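Local coordinates for catechol 1,2-dioxygenase (Burkholderia ambifaria, PDB 5VXT), which probably uses a non-haem iron(III) centre and molecular oxygen to cleave the catechol ring between its two hydroxyl-bearing carbons, giving cis,cis-muconate, at residues Y178-P183 / L319-T324; D138-E143 / K186-N191; D82-L87 / G220-L225. All coordinates share one frame; numbering follows the deposited sequence.

Contact 1: Y178-P183 / L319-T324; sequences YSHFDP and LRASAT. With FE (Fe (III) ion), chain J; CAQ (catechol), chain K.
His180 and Phe181 rest against Ala321 near the C-terminal end of the chain. The methyl CB of Ala321 touches both rings, which lie on the same side of it. It lies 4.0 Å from CD2 of His180 and 4.3 Å from CZ of Phe181, approaching each ring obliquely. Other atoms of the imidazole meet the next two residues. His180 CE1 is 4.0 Å from the carbonyl O of Ser322, and His180 ND1 is 4.3 Å from CB of Ala323. These are loose van der Waals contacts at the surface, and little area is buried. The backbone sets where the rings go. Tyr178 to Phe181 form a type II beta turn, closed by Phe181 N to Tyr178 O at 3.0 Å. His180 takes the positive-phi position of this turn (phi 75°), and its CB is directed to the 319-324 segment.

The first residue of the same turn reaches the active site. Tyr178 CG stands anti to its carbonyl carbon (chi1 -68°), which carries the ring away from the turn to the metal. Tyr178 OH binds the iron at 1.9 Å. Catechol chelates this metal, with O3 at 2.3 Å and O4 at 2.5 Å from the iron. His238 and His240 complete the site. Tyr214 lines the catechol pocket but does not bind the metal here, consistent with the displaced axial tyrosine of substrate complexes in intradiol dioxygenases.

Strand 321-322 pairs in parallel with strand 125-126. Val125 of that strand touches His180, Phe181 and Ala323. Tyr178 and Phe181 also pack on Arg193 of strand 193-197.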
# COMPACT_ATOMS: atom_id res chain seq x y z
N TYR B 178 -23.34 2.29 5.65
CA TYR B 178 -23.65 3.51 4.91
C TYR B 178 -24.14 3.15 3.52
O TYR B 178 -23.65 2.20 2.90
CB TYR B 178 -22.41 4.40 4.78
CG TYR B 178 -21.89 5.04 6.04
CD1 TYR B 178 -21.27 4.28 7.03
CD2 TYR B 178 -21.99 6.41 6.23
CE1 TYR B 178 -20.78 4.88 8.18
CE2 TYR B 178 -21.50 7.01 7.37
CZ TYR B 178 -20.90 6.25 8.34
OH TYR B 178 -20.41 6.85 9.46
N SER B 179 -25.10 3.93 3.01
CA SER B 179 -25.49 3.74 1.62
C SER B 179 -24.28 3.94 0.71
O SER B 179 -23.34 4.66 1.04
CB SER B 179 -26.62 4.70 1.25
OG SER B 179 -26.23 6.05 1.40
N HIS B 180 -24.30 3.23 -0.43
CA HIS B 180 -23.21 3.15 -1.40
C HIS B 180 -22.07 2.26 -0.91
O HIS B 180 -21.18 1.92 -1.69
CB HIS B 180 -22.67 4.55 -1.76
CG HIS B 180 -22.13 4.64 -3.16
ND1 HIS B 180 -22.95 4.76 -4.26
CD2 HIS B 180 -20.86 4.64 -3.62
CE1 HIS B 180 -22.20 4.82 -5.35
NE2 HIS B 180 -20.93 4.75 -4.99
N PHE B 181 -22.09 1.87 0.37
CA PHE B 181 -21.05 1.03 0.96
C PHE B 181 -21.63 -0.11 1.78
O PHE B 181 -20.99 -0.58 2.73
CB PHE B 181 -20.10 1.85 1.84
CG PHE B 181 -19.46 3.01 1.15
CD1 PHE B 181 -20.01 4.28 1.26
CD2 PHE B 181 -18.31 2.83 0.40
CE1 PHE B 181 -19.43 5.36 0.62
CE2 PHE B 181 -17.72 3.91 -0.23
CZ PHE B 181 -18.27 5.17 -0.13
N ASP B 182 -22.84 -0.56 1.46
CA ASP B 182 -23.49 -1.58 2.27
C ASP B 182 -23.13 -2.96 1.75
O ASP B 182 -23.49 -3.30 0.61
CB ASP B 182 -25.00 -1.39 2.27
CG ASP B 182 -25.70 -2.23 3.33
OD1 ASP B 182 -25.29 -3.39 3.56
OD2 ASP B 182 -26.66 -1.72 3.95
N PRO B 183 -22.44 -3.80 2.53
CA PRO B 183 -22.05 -5.13 2.05
C PRO B 183 -23.16 -6.17 2.09
O PRO B 183 -22.92 -7.31 1.68
CB PRO B 183 -20.90 -5.51 3.00
CG PRO B 183 -21.29 -4.85 4.28
CD PRO B 183 -21.96 -3.55 3.90
N LEU B 319 -9.95 11.60 -3.35
CA LEU B 319 -10.91 10.79 -4.10
C LEU B 319 -12.17 10.58 -3.27
O LEU B 319 -12.12 10.07 -2.15
CB LEU B 319 -10.30 9.44 -4.48
CG LEU B 319 -9.44 9.34 -5.74
CD1 LEU B 319 -9.27 7.87 -6.12
CD2 LEU B 319 -10.04 10.13 -6.89
N ARG B 320 -13.31 10.99 -3.83
CA ARG B 320 -14.60 10.87 -3.16
C ARG B 320 -15.61 10.26 -4.12
O ARG B 320 -15.63 10.61 -5.31
CB ARG B 320 -15.09 12.23 -2.65
CG ARG B 320 -14.33 12.74 -1.42
CD ARG B 320 -14.30 14.26 -1.39
NE ARG B 320 -13.65 14.82 -0.20
CZ ARG B 320 -12.93 15.94 -0.19
NH1 ARG B 320 -12.75 16.63 -1.32
NH2 ARG B 320 -12.37 16.36 0.93
N ALA B 321 -16.43 9.36 -3.60
CA ALA B 321 -17.49 8.75 -4.39
C ALA B 321 -18.57 9.77 -4.73
O ALA B 321 -18.71 10.80 -4.08
CB ALA B 321 -18.12 7.58 -3.63
N SER B 322 -19.34 9.46 -5.78
CA SER B 322 -20.47 10.28 -6.19
C SER B 322 -21.59 9.38 -6.69
O SER B 322 -21.34 8.26 -7.16
CB SER B 322 -20.09 11.28 -7.28
OG SER B 322 -19.91 10.62 -8.52
N ALA B 323 -22.82 9.88 -6.61
CA ALA B 323 -23.98 9.08 -6.99
C ALA B 323 -25.00 9.93 -7.73
O ALA B 323 -24.97 11.16 -7.70
CB ALA B 323 -24.64 8.44 -5.76
N THR B 324 -25.92 9.22 -8.40
CA THR B 324 -26.99 9.79 -9.21
C THR B 324 -27.79 10.86 -8.47
O THR B 324 -28.80 10.57 -7.83
CB THR B 324 -27.95 8.68 -9.69
OG1 THR B 324 -27.20 7.61 -10.27
CG2 THR B 324 -28.94 9.21 -10.71
FE FE J . -18.65 7.57 9.75
C1 CAQ K . -14.00 4.64 8.98
C2 CAQ K . -15.38 4.65 8.75
C3 CAQ K . -16.12 5.76 9.14
O3 CAQ K . -17.46 5.83 8.93
C4 CAQ K . -15.44 6.89 9.79
O4 CAQ K . -16.17 7.97 10.18
C5 CAQ K . -14.07 6.83 10.00
C6 CAQ K . -13.36 5.71 9.60

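Contact 2: D138-E143 / K186-N191; sequences DLDADE and KQSDFN
Asn191 OD1 accepts two consecutive backbone N-H groups, from Leu139 at 2.7 Å and from Asp140 at 3.1 Å. Asn191 is the last residue of the type II beta turn that starts at Ser188, in a loop of the dioxygenase beta-sandwich. The Leu139 N-H arrives nearly along the C=O axis. The Asp140 N-H comes from above the carbonyl plane. Asn191 CG is anti to its own N (chi1 -175°), which carries the amide across to the 138-143 loop.

Asp140 returns the grip with its carboxylate. CG lies anti to its carbonyl carbon (chi1 -59°), and the group reaches Ser188 with both oxygens. OD1 takes the hydroxyl OG of Ser188 at 2.7 Å, and OD2 takes the backbone N of Ser188 at 2.8 Å. Both bonds use syn lone pairs, and the N-H bond is almost straight at 172°. This two-point hold should fix the rotation of the carboxylate. It also anchors the start of the turn, as Asn191 anchors its end.

Leu139 CD1 lies against the backbone of the turn, 3.4 Å from the O of Asp189, and also meets Ser188 CB.

Gln187 forms the second shell. Its OE1 accepts from Asn191 ND2 at 3.0 Å, and its NE2 bonds to Asp182 OD2. Its amide therefore ties the turn back to an earlier part of the same loop, which carries Tyr178. Asp138 turns away from the turn and pairs with Lys136.

The contact links the loop after strand 134-136 in one sheet to the loop before strand 193-197 in the other. A water closes the polar network, donating to Asp140 O at 3.2 Å and accepting from Asn191 ND2 at 3.1 Å.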
# COMPACT_ATOMS: atom_id res chain seq x y z
N ASP B 138 -33.80 9.81 5.63
CA ASP B 138 -33.95 8.36 5.73
C ASP B 138 -34.95 7.91 4.67
O ASP B 138 -36.17 8.03 4.83
CB ASP B 138 -34.36 7.94 7.14
CG ASP B 138 -35.73 8.42 7.55
OD1 ASP B 138 -35.95 9.65 7.58
OD2 ASP B 138 -36.58 7.55 7.84
N LEU B 139 -34.43 7.41 3.55
CA LEU B 139 -35.26 6.97 2.43
C LEU B 139 -35.74 5.53 2.58
O LEU B 139 -36.79 5.19 2.03
CB LEU B 139 -34.48 7.10 1.12
CG LEU B 139 -33.93 8.48 0.78
CD1 LEU B 139 -33.10 8.44 -0.50
CD2 LEU B 139 -35.07 9.48 0.65
N ASP B 140 -35.00 4.70 3.31
CA ASP B 140 -35.26 3.27 3.39
C ASP B 140 -35.73 2.89 4.78
O ASP B 140 -35.25 3.44 5.78
CB ASP B 140 -34.01 2.47 3.02
CG ASP B 140 -33.50 2.77 1.63
OD1 ASP B 140 -34.31 3.27 0.82
OD2 ASP B 140 -32.31 2.51 1.34
N ALA B 141 -36.66 1.95 4.84
CA ALA B 141 -37.16 1.46 6.12
C ALA B 141 -36.04 0.83 6.93
O ALA B 141 -35.24 0.04 6.42
CB ALA B 141 -38.28 0.44 5.89
N ASP B 142 -35.98 1.19 8.21
CA ASP B 142 -34.99 0.65 9.15
C ASP B 142 -35.73 0.37 10.45
O ASP B 142 -35.88 1.26 11.30
CB ASP B 142 -33.82 1.61 9.34
CG ASP B 142 -32.68 1.01 10.14
OD1 ASP B 142 -32.84 -0.11 10.67
OD2 ASP B 142 -31.62 1.67 10.23
N GLU B 143 -36.19 -0.87 10.61
CA GLU B 143 -36.98 -1.24 11.78
C GLU B 143 -36.20 -1.04 13.08
O GLU B 143 -36.80 -0.86 14.14
CB GLU B 143 -37.45 -2.69 11.66
N LYS B 186 -28.10 -3.19 -1.53
CA LYS B 186 -28.01 -1.86 -2.13
C LYS B 186 -29.08 -0.99 -1.50
O LYS B 186 -30.28 -1.16 -1.77
CB LYS B 186 -28.18 -1.93 -3.65
N GLN B 187 -28.67 -0.06 -0.65
CA GLN B 187 -29.59 0.97 -0.18
C GLN B 187 -29.88 1.94 -1.31
O GLN B 187 -29.21 1.96 -2.35
CB GLN B 187 -29.01 1.72 1.02
CG GLN B 187 -28.35 0.85 2.08
CD GLN B 187 -27.92 1.64 3.31
OE1 GLN B 187 -28.21 2.83 3.43
NE2 GLN B 187 -27.24 0.98 4.23
N SER B 188 -30.90 2.76 -1.12
CA SER B 188 -31.19 3.80 -2.09
C SER B 188 -30.03 4.79 -2.16
O SER B 188 -29.32 5.01 -1.17
CB SER B 188 -32.48 4.53 -1.73
OG SER B 188 -33.57 3.63 -1.71
N ASP B 189 -29.82 5.36 -3.34
CA ASP B 189 -28.85 6.44 -3.48
C ASP B 189 -29.17 7.55 -2.49
O ASP B 189 -30.30 8.04 -2.44
CB ASP B 189 -28.85 6.99 -4.91
CG ASP B 189 -28.34 5.98 -5.94
OD1 ASP B 189 -27.41 5.21 -5.61
OD2 ASP B 189 -28.86 5.97 -7.07
N PHE B 190 -28.18 7.91 -1.67
CA PHE B 190 -28.25 8.99 -0.69
C PHE B 190 -29.15 8.67 0.50
O PHE B 190 -29.62 9.59 1.19
CB PHE B 190 -28.68 10.31 -1.33
CG PHE B 190 -27.82 10.72 -2.48
CD1 PHE B 190 -28.27 10.58 -3.78
CD2 PHE B 190 -26.55 11.22 -2.26
CE1 PHE B 190 -27.47 10.94 -4.84
CE2 PHE B 190 -25.74 11.58 -3.32
CZ PHE B 190 -26.21 11.44 -4.62
N ASN B 191 -29.42 7.39 0.77
CA ASN B 191 -30.09 7.06 2.02
C ASN B 191 -29.20 7.48 3.18
O ASN B 191 -28.00 7.18 3.21
CB ASN B 191 -30.40 5.57 2.11
CG ASN B 191 -31.22 5.24 3.35
OD1 ASN B 191 -32.17 5.94 3.69
ND2 ASN B 191 -30.84 4.17 4.05
O HOH W 1 -32.20 3.61 6.73

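Contact 3: D82-L87 / G220-L225; sequences DGEAAL and GATQQL. With PTY (phosphatidylethanolamine), chain I.
Leu87 CD2 lies over one face of the Glu84 carboxylate. Ala221 N lies obliquely on the other side, 3.9 Å from Glu84 CD. At one end of the group, Glu84 OE2 accepts two hydrogen bonds from Thr222. The hydroxyl OG1 of Thr222 donates at 2.7 Å to the anti lone pair of OE2. The backbone N of Thr222 donates at 2.9 Å and meets OE2 almost end-on. A water also donates to OE2 and accepts from Gln223 N. The other oxygen, OE1, lies 3.3 Å from CA of Gly220, a close approach to a residue with no side chain.

The second carboxylate, of Asp82, meets Ala221. The N-H of Ala221 reaches OD2 at 2.9 Å, on its anti side and 20° out of the plane, in a bent bond. The same OD2 has a salt bridge to Lys78. Two carboxylates thus take up amides at the start of helix 221-229, where Gly220 holds the N-cap position. The helix dipole would probably favour negative charge here.

Thr222 OG1 also touches Leu87 CB, at 3.7 Å. Leu87 itself lines the catechol pocket.

Helix 66-81 ends in a Schellman motif at Gly83, and Glu84 is the N-cap of helix 85-91. Helix 221-229 therefore meets the junction of two helices of the N-terminal region. Its Gln224 and Leu225 touch a phosphatidylethanolamine, and Ala85 lines the pocket of another. Across the dimer, Asn77 of the second subunit hydrogen-bonds Ala85 N, and Val73 of that subunit packs on helix 85-91.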
# COMPACT_ATOMS: atom_id res chain seq x y z
N ASP B 82 -8.82 -4.93 -1.30
CA ASP B 82 -9.97 -4.68 -0.44
C ASP B 82 -10.51 -3.27 -0.61
O ASP B 82 -11.65 -3.00 -0.19
CB ASP B 82 -9.60 -4.89 1.03
CG ASP B 82 -9.47 -6.36 1.42
OD1 ASP B 82 -9.96 -7.24 0.68
OD2 ASP B 82 -8.89 -6.64 2.49
N GLY B 83 -9.73 -2.36 -1.19
CA GLY B 83 -10.10 -0.96 -1.29
C GLY B 83 -10.03 -0.20 0.02
O GLY B 83 -10.79 0.75 0.21
N GLU B 84 -9.13 -0.59 0.92
CA GLU B 84 -9.22 -0.18 2.32
C GLU B 84 -8.09 0.73 2.78
O GLU B 84 -7.99 1.00 3.98
CB GLU B 84 -9.27 -1.42 3.21
CG GLU B 84 -10.66 -2.03 3.34
CD GLU B 84 -10.75 -3.05 4.45
OE1 GLU B 84 -11.60 -3.96 4.37
OE2 GLU B 84 -9.95 -2.95 5.40
N ALA B 85 -7.24 1.24 1.87
CA ALA B 85 -6.11 2.04 2.31
C ALA B 85 -6.56 3.25 3.14
O ALA B 85 -5.91 3.59 4.14
CB ALA B 85 -5.26 2.48 1.12
N ALA B 86 -7.66 3.90 2.75
CA ALA B 86 -8.14 5.04 3.52
C ALA B 86 -8.72 4.61 4.86
O ALA B 86 -8.69 5.38 5.84
CB ALA B 86 -9.17 5.84 2.73
N LEU B 87 -9.26 3.40 4.94
CA LEU B 87 -9.74 2.88 6.22
C LEU B 87 -8.57 2.64 7.18
O LEU B 87 -8.67 2.92 8.38
CB LEU B 87 -10.53 1.60 6.00
CG LEU B 87 -11.32 1.00 7.16
CD1 LEU B 87 -12.25 2.04 7.73
CD2 LEU B 87 -12.11 -0.19 6.68
N GLY B 220 -11.41 -7.84 6.29
CA GLY B 220 -10.63 -6.88 5.54
C GLY B 220 -9.23 -6.69 6.10
O GLY B 220 -8.91 -7.08 7.22
N ALA B 221 -8.39 -6.09 5.27
CA ALA B 221 -6.99 -5.91 5.62
C ALA B 221 -6.82 -4.99 6.82
O ALA B 221 -5.88 -5.16 7.61
CB ALA B 221 -6.21 -5.35 4.43
N THR B 222 -7.70 -3.99 6.98
CA THR B 222 -7.59 -3.11 8.13
C THR B 222 -7.78 -3.90 9.42
O THR B 222 -6.92 -3.87 10.31
CB THR B 222 -8.61 -1.98 8.04
OG1 THR B 222 -8.42 -1.28 6.80
CG2 THR B 222 -8.43 -1.00 9.20
N GLN B 223 -8.89 -4.64 9.51
CA GLN B 223 -9.15 -5.43 10.70
C GLN B 223 -8.09 -6.51 10.91
O GLN B 223 -7.75 -6.83 12.05
CB GLN B 223 -10.53 -6.07 10.63
CG GLN B 223 -10.98 -6.64 11.95
CD GLN B 223 -11.09 -5.58 13.01
OE1 GLN B 223 -11.87 -4.63 12.88
NE2 GLN B 223 -10.30 -5.71 14.07
N GLN B 224 -7.58 -7.08 9.82
CA GLN B 224 -6.52 -8.08 9.93
C GLN B 224 -5.31 -7.51 10.66
O GLN B 224 -4.78 -8.13 11.59
CB GLN B 224 -6.14 -8.61 8.55
CG GLN B 224 -4.97 -9.57 8.54
CD GLN B 224 -4.65 -10.08 7.14
OE1 GLN B 224 -5.48 -10.75 6.51
NE2 GLN B 224 -3.46 -9.76 6.65
N LEU B 225 -4.86 -6.31 10.26
CA LEU B 225 -3.72 -5.69 10.93
C LEU B 225 -4.09 -5.27 12.35
O LEU B 225 -3.30 -5.48 13.28
CB LEU B 225 -3.21 -4.50 10.12
CG LEU B 225 -2.05 -3.69 10.73
CD1 LEU B 225 -0.88 -4.60 11.08
CD2 LEU B 225 -1.58 -2.59 9.77
C1 PTY I . 3.21 -11.03 9.24
C2 PTY I . -2.47 -13.05 6.73
C3 PTY I . -1.27 -13.94 7.04
O4 PTY I . 3.80 -10.04 10.07
C5 PTY I . 1.01 -11.76 8.31
C6 PTY I . 1.75 -10.63 9.01
O7 PTY I . 1.70 -9.45 8.21
C8 PTY I . 0.48 -8.68 8.43
O10 PTY I . -0.48 -9.17 9.01
C11 PTY I . 0.43 -7.26 7.92
C12 PTY I . 1.50 -6.43 8.62
C13 PTY I . 2.04 -5.39 7.65
C14 PTY I . 2.09 -4.00 8.26
C15 PTY I . 2.38 -3.01 7.14
C16 PTY I . 1.80 -1.64 7.44
C17 PTY I . 2.77 -0.78 8.25
C18 PTY I . 2.11 0.56 8.55
C19 PTY I . 3.09 1.54 9.16
C20 PTY I . 2.63 2.97 8.89
C21 PTY I . 2.55 3.23 7.39
C22 PTY I . 3.95 3.26 6.78
C23 PTY I . 3.89 3.40 5.26
C24 PTY I . 5.08 4.17 4.71
C25 PTY I . 6.40 3.43 4.90
C26 PTY I . 7.57 4.34 4.55
C27 PTY I . 7.49 5.64 5.34
C28 PTY I . 8.70 5.82 6.25
C29 PTY I . 8.79 4.69 7.25
C30 PTY I . 5.23 -9.89 10.16
C31 PTY I . 5.82 -8.75 10.97
O30 PTY I . 5.95 -10.68 9.57
C32 PTY I . 5.29 -7.44 10.42
C33 PTY I . 5.45 -7.43 8.90
C34 PTY I . 6.38 -6.31 8.46
C35 PTY I . 5.60 -5.02 8.28
C36 PTY I . 6.48 -3.95 7.67
C37 PTY I . 7.14 -4.47 6.40
C38 PTY I . 7.82 -3.34 5.65
C39 PTY I . 7.80 -3.60 4.15
C40 PTY I . 6.46 -3.22 3.54
C41 PTY I . 6.49 -1.78 3.06
C42 PTY I . 5.90 -0.85 4.12
C43 PTY I . 4.49 -1.30 4.49
C44 PTY I . 3.53 -0.14 4.54
P1 PTY I . 1.38 -13.91 6.82
O11 PTY I . -0.11 -13.45 6.37
O12 PTY I . 2.24 -14.00 5.58
O13 PTY I . 1.24 -15.11 7.72
O14 PTY I . 1.92 -12.65 7.67
N1 PTY I . -2.94 -13.30 5.38
O HOH W 2 -11.02 -4.30 7.70

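In the fold
Contact 3 is buried, contact 2 partly so, and contact 1 lies at the surface. Contacts 1 and 2 are neighbours, with centres about 12 Å apart. Both use the long loop between strands 166-170 and 193-197. They join through Ser179 OG with Asn191 O and through a second bond. Contact 1 is sparse van der Waals packing beside a metal ligand, whereas contact 2 is a dense polar network between loops. Contact 3 is about 17 Å from contact 1 between centres. It joins the N-terminal helices to the dioxygenase domain through carboxylates at a helix start. Contacts 1 and 3 approach the catechol through Tyr178 and Leu87.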